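Local coordinates for Iron(III) ABC transporter, periplasmic iron-compound-binding protein (Vibrio cholerae, PDB 5GGY) that probably binds iron-loaded desferal (ferrioxamine) and similar hydroxamate siderophores in the periplasm and delivers them to an ABC transporter for iron uptake, at residues V47-Q52 with F223-E228; T164-N169 with V255-G260; F174-T177 with T181-Y184. All blocks are in the same frame, centred on the assembly; numbering follows the deposited sequence.

Interaction 1: residues V47-Q52 with F223-E228; sequences VQWVVQ and FLPFAE
Pro-225 lays one corner of its pyrrolidine ring on the indole of Trp-49, and this single CH-pi contact makes up most of the meeting between residues 47-52 and 223-228. CG of Pro-225 stands 3.7 Å from the centroid of the six-membered ring of Trp-49, only 6° off the ring normal, so the benzo half of the indole takes the proline and the pyrrole half lies beyond it. CD of the same proline leans on the inner part of that face, 3.7 Å from Trp-49 CE3. The outer carbons CZ3 and CH2 of Trp-49 also come within 3.9 Å of Pro-225 O. Trp-49 ends helix 43-49, with CG beside its backbone N (chi1 -69°) and the indole standing nearly square to the CA-CB-CG plane (chi2 93°), which presents a broad face toward Pro-225. Gln-48 adds its main chain, with its O 3.6 Å from Pro-225 CD.

The two segments come from the two lobes of the bilobal, helix-linked fold of this solute-binding family, in which the siderophore is bound in the cleft between the lobes. This contact is therefore an interlobe bridge near the surface, in the ligand-free (apo) protein. On the side of the helix, Gln-52 NE2 is hydrogen-bonded to Pro-254 O. On the other side, Phe-226 turns away from the helix and stacks on Phe-167 within its own lobe. A cis peptide bond between Leu-224 and Pro-225 bends the chain leaving strand 219-223, and Pro-225 projects toward the helix end and the Trp-49 ring.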
loop_
_atom_site.group_PDB
_atom_site.type_symbol
_atom_site.label_atom_id
_atom_site.label_comp_id
_atom_site.label_asym_id
_atom_site.label_seq_id
_atom_site.Cartn_x
_atom_site.Cartn_y
_atom_site.Cartn_z
ATOM N N VAL A 47 14.801 -21.649 7.895
ATOM C CA VAL A 47 15.162 -21.074 9.187
ATOM C C VAL A 47 16.368 -20.144 9.075
ATOM O O VAL A 47 16.416 -19.090 9.713
ATOM C CB VAL A 47 15.460 -22.184 10.220
ATOM C CG1 VAL A 47 15.995 -21.597 11.518
ATOM C CG2 VAL A 47 14.206 -23.014 10.472
ATOM N N GLN A 48 17.332 -20.522 8.243
ATOM C CA GLN A 48 18.570 -19.762 8.113
ATOM C C GLN A 48 18.453 -18.605 7.122
ATOM O O GLN A 48 19.041 -17.545 7.327
ATOM C CB GLN A 48 19.712 -20.687 7.691
ATOM C CG GLN A 48 19.889 -21.897 8.592
ATOM C CD GLN A 48 20.221 -21.518 10.022
ATOM O OE1 GLN A 48 20.949 -20.557 10.272
ATOM N NE2 GLN A 48 19.684 -22.276 10.971
ATOM N N TRP A 49 17.690 -18.808 6.052
ATOM C CA TRP A 49 17.645 -17.841 4.960
ATOM C C TRP A 49 16.452 -16.883 5.024
ATOM O O TRP A 49 16.550 -15.743 4.565
ATOM C CB TRP A 49 17.647 -18.577 3.615
ATOM C CG TRP A 49 18.948 -19.266 3.314
ATOM C CD1 TRP A 49 19.278 -20.562 3.593
ATOM C CD2 TRP A 49 20.096 -18.687 2.682
ATOM N NE1 TRP A 49 20.560 -20.825 3.169
ATOM C CE2 TRP A 49 21.083 -19.690 2.607
ATOM C CE3 TRP A 49 20.384 -17.418 2.169
ATOM C CZ2 TRP A 49 22.337 -19.463 2.042
ATOM C CZ3 TRP A 49 21.627 -17.195 1.607
ATOM C CH2 TRP A 49 22.589 -18.212 1.549
ATOM N N VAL A 50 15.337 -17.336 5.591
ATOM C CA VAL A 50 14.124 -16.518 5.640
ATOM C C VAL A 50 13.769 -16.079 7.059
ATOM O O VAL A 50 13.334 -14.947 7.279
ATOM C CB VAL A 50 12.919 -17.265 5.045
ATOM C CG1 VAL A 50 11.708 -16.344 4.967
ATOM C CG2 VAL A 50 13.262 -17.805 3.670
ATOM N N VAL A 51 13.945 -16.996 8.007
ATOM C CA VAL A 51 13.719 -16.746 9.431
ATOM C C VAL A 51 12.262 -16.407 9.762
ATOM O O VAL A 51 11.597 -17.151 10.485
ATOM C CB VAL A 51 14.626 -15.612 9.953
ATOM C CG1 VAL A 51 14.472 -15.464 11.452
ATOM C CG2 VAL A 51 16.079 -15.882 9.591
ATOM N N GLN A 52 11.774 -15.284 9.244
ATOM C CA GLN A 52 10.408 -14.844 9.519
ATOM C C GLN A 52 9.573 -14.760 8.240
ATOM O O GLN A 52 10.072 -14.342 7.193
ATOM C CB GLN A 52 10.409 -13.490 10.243
ATOM C CG GLN A 52 11.039 -12.338 9.467
ATOM C CD GLN A 52 12.557 -12.346 9.511
ATOM O OE1 GLN A 52 13.158 -12.476 10.576
ATOM N NE2 GLN A 52 13.184 -12.214 8.346
ATOM N N PHE A 223 23.431 -8.808 2.803
ATOM C CA PHE A 223 22.523 -9.654 3.569
ATOM C C PHE A 223 23.183 -10.924 4.094
ATOM O O PHE A 223 23.909 -11.609 3.375
ATOM C CB PHE A 223 21.304 -10.037 2.722
ATOM C CG PHE A 223 20.409 -8.881 2.381
ATOM C CD1 PHE A 223 19.658 -8.261 3.361
ATOM C CD2 PHE A 223 20.303 -8.430 1.078
ATOM C CE1 PHE A 223 18.831 -7.204 3.052
ATOM C CE2 PHE A 223 19.476 -7.377 0.762
ATOM C CZ PHE A 223 18.739 -6.759 1.748
ATOM N N LEU A 224 22.918 -11.228 5.359
ATOM C CA LEU A 224 23.297 -12.507 5.940
ATOM C C LEU A 224 22.222 -13.537 5.586
ATOM O O LEU A 224 21.088 -13.167 5.292
ATOM C CB LEU A 224 23.470 -12.375 7.456
ATOM C CG LEU A 224 24.598 -11.448 7.918
ATOM C CD1 LEU A 224 24.641 -11.358 9.435
ATOM C CD2 LEU A 224 25.941 -11.911 7.370
ATOM N N PRO A 225 22.569 -14.834 5.598
ATOM C CA PRO A 225 23.867 -15.423 5.938
ATOM C C PRO A 225 24.867 -15.438 4.787
ATOM O O PRO A 225 24.492 -15.534 3.620
ATOM C CB PRO A 225 23.497 -16.851 6.332
ATOM C CG PRO A 225 22.328 -17.159 5.465
ATOM C CD PRO A 225 21.555 -15.870 5.332
ATOM N N PHE A 226 26.144 -15.348 5.140
ATOM C CA PHE A 226 27.234 -15.549 4.197
ATOM C C PHE A 226 28.380 -16.261 4.901
ATOM O O PHE A 226 28.997 -15.717 5.812
ATOM C CB PHE A 226 27.700 -14.220 3.598
ATOM C CG PHE A 226 28.867 -14.358 2.661
ATOM C CD1 PHE A 226 29.976 -13.547 2.790
ATOM C CD2 PHE A 226 28.862 -15.313 1.662
ATOM C CE1 PHE A 226 31.051 -13.677 1.936
ATOM C CE2 PHE A 226 29.934 -15.446 0.809
ATOM C CZ PHE A 226 31.029 -14.630 0.948
ATOM N N ALA A 227 28.657 -17.484 4.462
ATOM C CA ALA A 227 29.585 -18.368 5.164
ATOM C C ALA A 227 31.019 -17.854 5.194
ATOM O O ALA A 227 31.788 -18.210 6.083
ATOM C CB ALA A 227 29.551 -19.758 4.541
ATOM N N GLU A 228 31.381 -17.017 4.229
ATOM C CA GLU A 228 32.757 -16.540 4.124
ATOM C C GLU A 228 32.860 -15.036 4.350
ATOM O O GLU A 228 33.656 -14.356 3.711
ATOM C CB GLU A 228 33.336 -16.906 2.759
ATOM C CG GLU A 228 32.726 -18.170 2.172
ATOM C CD GLU A 228 33.739 -19.027 1.444
ATOM O OE1 GLU A 228 34.403 -19.845 2.112
ATOM O OE2 GLU A 228 33.867 -18.896 0.207
#

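Interaction 2: residues T164-N169 with V255-G260; sequences TLRFAN and VWSYGG
Arg-166 reaches from strand 161-167 to the loop at 255-260, where its NH1 meets Val-255 O and Ser-257 OG. Its CB points toward the loop, CG lies beside the backbone N and anti to the carbonyl carbon (chi1 -67°), and the chain then runs extended to NE (chi2 -175°), long enough to bring the guanidinium to backbones whose nearest CA atoms, those of Arg-166 and Ser-257, are 9.4 Å apart. Arg-166 NE passes 4.3 Å from Tyr-258 CE1 and gives a hydrogen bond to Tyr-176 OH on the adjacent strand. Arg-166 CZ follows, 3.5 Å from Ser-257 OG. Arg-166 NH1 donates to Ser-257 OG at 2.8 Å, with an N-H...O angle of 136° and the oxygen tilted from the guanidinium plane. A second, weak bond runs from Arg-166 NH1 to Val-255 O, at 2.7 Å but poorly aligned. NH2 packs on Phe-223. Two oxygens thus share NH1 while NE has its own partner, an arrangement that should limit rotation of the buried guanidinium. Ser-257 OG also makes a weak hydrogen bond to Tyr-176 OH, closing a small polar network. The Trp-256 ring approaches obliquely, with Trp-256 CE3 4.2 Å from Arg-166 NH1.

In this solute-binding fold the buried arginine probably ties the sheet of one lobe to the loop before the last helix. Strand 161-167 runs between strands 172-176 and 219-223, so Arg-166 leaves the sheet with Tyr-176 and Phe-223 as neighbours, toward a loop that follows strand 249-252 and leads into helix 262-276, against which Val-255 packs.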
loop_
_atom_site.group_PDB
_atom_site.type_symbol
_atom_site.label_atom_id
_atom_site.label_comp_id
_atom_site.label_asym_id
_atom_site.label_seq_id
_atom_site.Cartn_x
_atom_site.Cartn_y
_atom_site.Cartn_z
ATOM N N THR A 164 22.569 -2.326 -2.169
ATOM C CA THR A 164 22.322 -3.587 -1.476
ATOM C C THR A 164 22.793 -4.776 -2.305
ATOM O O THR A 164 22.664 -4.775 -3.530
ATOM C CB THR A 164 20.835 -3.760 -1.153
ATOM O OG1 THR A 164 20.560 -5.147 -0.926
ATOM C CG2 THR A 164 19.982 -3.258 -2.311
ATOM N N LEU A 165 23.323 -5.796 -1.635
ATOM C CA LEU A 165 23.807 -6.977 -2.341
ATOM C C LEU A 165 23.928 -8.208 -1.453
ATOM O O LEU A 165 23.843 -8.131 -0.233
ATOM C CB LEU A 165 25.164 -6.685 -3.020
ATOM C CG LEU A 165 26.465 -6.263 -2.316
ATOM C CD1 LEU A 165 26.313 -4.973 -1.520
ATOM C CD2 LEU A 165 27.069 -7.365 -1.445
ATOM N N ARG A 166 24.111 -9.350 -2.104
ATOM C CA ARG A 166 24.548 -10.575 -1.449
ATOM C C ARG A 166 25.848 -11.025 -2.108
ATOM O O ARG A 166 26.111 -10.700 -3.267
ATOM C CB ARG A 166 23.494 -11.682 -1.549
ATOM C CG ARG A 166 22.212 -11.422 -0.773
ATOM C CD ARG A 166 21.290 -12.633 -0.845
ATOM N NE ARG A 166 19.955 -12.351 -0.321
ATOM C CZ ARG A 166 19.562 -12.634 0.916
ATOM N NH1 ARG A 166 18.327 -12.342 1.306
ATOM N NH2 ARG A 166 20.401 -13.214 1.763
ATOM N N PHE A 167 26.662 -11.771 -1.372
ATOM C CA PHE A 167 27.907 -12.292 -1.917
ATOM C C PHE A 167 27.691 -13.601 -2.665
ATOM O O PHE A 167 27.164 -14.557 -2.110
ATOM C CB PHE A 167 28.937 -12.505 -0.804
ATOM C CG PHE A 167 29.575 -11.242 -0.309
ATOM C CD1 PHE A 167 30.584 -10.624 -1.029
ATOM C CD2 PHE A 167 29.169 -10.671 0.879
ATOM C CE1 PHE A 167 31.169 -9.456 -0.568
ATOM C CE2 PHE A 167 29.751 -9.505 1.340
ATOM C CZ PHE A 167 30.751 -8.899 0.616
ATOM N N ALA A 168 28.095 -13.637 -3.930
ATOM C CA ALA A 168 28.097 -14.881 -4.693
ATOM C C ALA A 168 29.261 -15.730 -4.207
ATOM O O ALA A 168 29.155 -16.941 -4.035
ATOM C CB ALA A 168 28.213 -14.607 -6.173
ATOM N N ASN A 169 30.373 -15.049 -3.979
ATOM C CA ASN A 169 31.568 -15.635 -3.407
ATOM C C ASN A 169 32.435 -14.468 -2.937
ATOM O O ASN A 169 32.036 -13.318 -3.095
ATOM C CB ASN A 169 32.284 -16.533 -4.424
ATOM C CG ASN A 169 32.721 -15.791 -5.661
ATOM O OD1 ASN A 169 33.672 -15.011 -5.631
ATOM N ND2 ASN A 169 32.049 -16.059 -6.773
ATOM N N VAL A 255 17.152 -11.657 5.936
ATOM C CA VAL A 255 15.824 -11.376 5.404
ATOM C C VAL A 255 15.781 -11.789 3.940
ATOM O O VAL A 255 16.592 -11.333 3.137
ATOM C CB VAL A 255 15.440 -9.889 5.522
ATOM C CG1 VAL A 255 14.082 -9.659 4.893
ATOM C CG2 VAL A 255 15.429 -9.447 6.979
ATOM N N TRP A 256 14.835 -12.656 3.602
ATOM C CA TRP A 256 14.745 -13.205 2.255
ATOM C C TRP A 256 14.432 -12.118 1.231
ATOM O O TRP A 256 13.392 -11.458 1.299
ATOM C CB TRP A 256 13.689 -14.312 2.210
ATOM C CG TRP A 256 13.731 -15.180 0.980
ATOM C CD1 TRP A 256 12.684 -15.484 0.162
ATOM C CD2 TRP A 256 14.872 -15.864 0.441
ATOM N NE1 TRP A 256 13.098 -16.311 -0.854
ATOM C CE2 TRP A 256 14.438 -16.558 -0.707
ATOM C CE3 TRP A 256 16.217 -15.954 0.815
ATOM C CZ2 TRP A 256 15.301 -17.333 -1.482
ATOM C CZ3 TRP A 256 17.071 -16.722 0.044
ATOM C CH2 TRP A 256 16.611 -17.401 -1.091
ATOM N N SER A 257 15.347 -11.938 0.284
ATOM C CA SER A 257 15.217 -10.894 -0.724
ATOM C C SER A 257 14.393 -11.361 -1.917
ATOM O O SER A 257 14.290 -10.662 -2.924
ATOM C CB SER A 257 16.597 -10.434 -1.192
ATOM O OG SER A 257 17.433 -10.111 -0.094
ATOM N N TYR A 258 13.813 -12.549 -1.795
ATOM C CA TYR A 258 12.946 -13.090 -2.832
ATOM C C TYR A 258 11.656 -13.626 -2.218
ATOM O O TYR A 258 11.223 -14.737 -2.525
ATOM C CB TYR A 258 13.664 -14.192 -3.612
ATOM C CG TYR A 258 15.119 -13.882 -3.889
ATOM C CD1 TYR A 258 16.124 -14.379 -3.067
ATOM C CD2 TYR A 258 15.489 -13.083 -4.963
ATOM C CE1 TYR A 258 17.449 -14.098 -3.310
ATOM C CE2 TYR A 258 16.818 -12.795 -5.216
ATOM C CZ TYR A 258 17.794 -13.305 -4.384
ATOM O OH TYR A 258 19.122 -13.027 -4.621
ATOM N N GLY A 259 11.046 -12.828 -1.347
ATOM C CA GLY A 259 9.880 -13.266 -0.603
ATOM C C GLY A 259 8.583 -12.590 -1.005
ATOM O O GLY A 259 8.427 -12.138 -2.139
ATOM N N GLY A 260 7.648 -12.523 -0.062
ATOM C CA GLY A 260 6.334 -11.961 -0.318
ATOM C C GLY A 260 6.170 -10.524 0.138
ATOM O O GLY A 260 7.141 -9.771 0.226
#

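Interaction 3: residues F174-T177 with T181-Y184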
loop_
_atom_site.group_PDB
_atom_site.type_symbol
_atom_site.label_atom_id
_atom_site.label_comp_id
_atom_site.label_asym_id
_atom_site.label_seq_id
_atom_site.Cartn_x
_atom_site.Cartn_y
_atom_site.Cartn_z
ATOM N N PHE A 174 26.139 -10.112 -5.989
ATOM C CA PHE A 174 24.813 -9.965 -6.582
ATOM C C PHE A 174 24.187 -8.630 -6.210
ATOM O O PHE A 174 23.578 -8.502 -5.156
ATOM C CB PHE A 174 23.881 -11.096 -6.140
ATOM C CG PHE A 174 24.197 -12.427 -6.758
ATOM C CD1 PHE A 174 24.220 -12.582 -8.134
ATOM C CD2 PHE A 174 24.443 -13.529 -5.960
ATOM C CE1 PHE A 174 24.504 -13.809 -8.702
ATOM C CE2 PHE A 174 24.724 -14.758 -6.522
ATOM C CZ PHE A 174 24.757 -14.900 -7.893
ATOM N N LEU A 175 24.342 -7.639 -7.078
ATOM C CA LEU A 175 23.734 -6.329 -6.855
ATOM C C LEU A 175 22.235 -6.376 -7.111
ATOM O O LEU A 175 21.790 -6.903 -8.129
ATOM C CB LEU A 175 24.374 -5.265 -7.751
ATOM C CG LEU A 175 25.824 -4.879 -7.461
ATOM C CD1 LEU A 175 26.286 -3.803 -8.432
ATOM C CD2 LEU A 175 25.970 -4.403 -6.027
ATOM N N TYR A 176 21.458 -5.819 -6.190
ATOM C CA TYR A 176 20.007 -5.801 -6.352
ATOM C C TYR A 176 19.572 -4.656 -7.259
ATOM O O TYR A 176 19.943 -3.503 -7.047
ATOM C CB TYR A 176 19.312 -5.724 -4.989
ATOM C CG TYR A 176 19.328 -7.060 -4.288
ATOM C CD1 TYR A 176 18.394 -8.040 -4.602
ATOM C CD2 TYR A 176 20.302 -7.359 -3.345
ATOM C CE1 TYR A 176 18.415 -9.269 -3.980
ATOM C CE2 TYR A 176 20.329 -8.587 -2.717
ATOM C CZ TYR A 176 19.386 -9.537 -3.038
ATOM O OH TYR A 176 19.409 -10.762 -2.418
ATOM N N THR A 177 18.783 -4.998 -8.273
ATOM C CA THR A 177 18.464 -4.078 -9.356
ATOM C C THR A 177 17.165 -3.306 -9.130
ATOM O O THR A 177 16.545 -3.406 -8.072
ATOM C CB THR A 177 18.370 -4.831 -10.695
ATOM O OG1 THR A 177 17.219 -5.684 -10.691
ATOM C CG2 THR A 177 19.618 -5.679 -10.917
ATOM N N THR A 181 13.130 -6.314 -4.747
ATOM C CA THR A 181 12.430 -5.926 -3.526
ATOM C C THR A 181 13.264 -5.041 -2.581
ATOM O O THR A 181 12.698 -4.185 -1.900
ATOM C CB THR A 181 11.927 -7.169 -2.745
ATOM O OG1 THR A 181 13.002 -8.091 -2.536
ATOM C CG2 THR A 181 10.814 -7.863 -3.513
ATOM N N PRO A 182 14.601 -5.234 -2.522
ATOM C CA PRO A 182 15.322 -4.267 -1.683
ATOM C C PRO A 182 15.315 -2.856 -2.269
ATOM O O PRO A 182 15.318 -1.881 -1.519
ATOM C CB PRO A 182 16.745 -4.831 -1.640
ATOM C CG PRO A 182 16.587 -6.281 -1.919
ATOM C CD PRO A 182 15.473 -6.359 -2.910
ATOM N N GLN A 183 15.309 -2.758 -3.595
ATOM C CA GLN A 183 15.224 -1.466 -4.270
ATOM C C GLN A 183 13.940 -0.739 -3.883
ATOM O O GLN A 183 13.948 0.462 -3.612
ATOM C CB GLN A 183 15.292 -1.649 -5.788
ATOM C CG GLN A 183 14.997 -0.388 -6.585
ATOM C CD GLN A 183 16.091 0.658 -6.475
ATOM O OE1 GLN A 183 17.185 0.386 -5.979
ATOM N NE2 GLN A 183 15.800 1.867 -6.942
ATOM N N TYR A 184 12.840 -1.484 -3.858
ATOM C CA TYR A 184 11.548 -0.958 -3.443
ATOM C C TYR A 184 11.614 -0.479 -2.000
ATOM O O TYR A 184 11.079 0.575 -1.655
ATOM C CB TYR A 184 10.468 -2.030 -3.613
ATOM C CG TYR A 184 9.153 -1.735 -2.915
ATOM C CD1 TYR A 184 8.924 -2.150 -1.605
ATOM C CD2 TYR A 184 8.128 -1.077 -3.579
ATOM C CE1 TYR A 184 7.725 -1.889 -0.972
ATOM C CE2 TYR A 184 6.926 -0.816 -2.956
ATOM C CZ TYR A 184 6.728 -1.226 -1.653
ATOM O OH TYR A 184 5.532 -0.967 -1.025
#
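Pro-182 sits over one face of the Tyr-176 ring, placing the first turn of helix 181-188 against the end of strand 172-176. Its CG is 3.9 Å from the ring centroid and 20° off the normal, displaced toward CG and CD1 of the tyrosine in a CH-pi contact. Tyr-176 CG and CD1 are each 3.7 Å from Pro-182 CG. CD of Pro-182 lies over the same side of the ring, 3.8 Å from Tyr-176 CD1. This half is buried and closely packed, with Thr-164 also touching both residues.

The half made by Thr-177 and Gln-183 buries less surface; Thr-177 is itself buried, and the solvent side belongs to Gln-183. It has one close point, where Thr-177 O comes 3.1 Å from Gln-183 CB, whereas Gln-183 CG is already 3.7 Å from Thr-177 O. The glutamine leaves with CG anti to its N, then bends at chi2 (70°), and its amide turns to Glu-187 and Ser-193. Thr-177 O accepts a hydrogen bond from Ser-180 in the connecting turn.

The polar ends are thus satisfied outside the contact: Tyr-176 OH bonds Arg-166, while its ring alone serves the proline. Contact between strand and helix consequently rests on apolar surface and close fit, and the short turn between them provides the polar links.

In the fold
Along the chain the order is 47-52, 164-169, 174-177, 181-184, 223-228, 255-260, so interactions 1 and 2 interleave and interaction 3 is nested within both. The centres of interactions 2 and 3 are about 8 Å apart, those of 1 and 2 about 9 Å, and those of 1 and 3 about 17 Å. Strands 161-167, 172-176 and 219-223 of one mixed sheet tie them together, and Phe-223 touches residues of interactions 2 and 3. Interaction 1 joins the two lobes, while interactions 2 and 3 organise one side of the sheet; together they probably help to set how the lobes stand around the siderophore cleft.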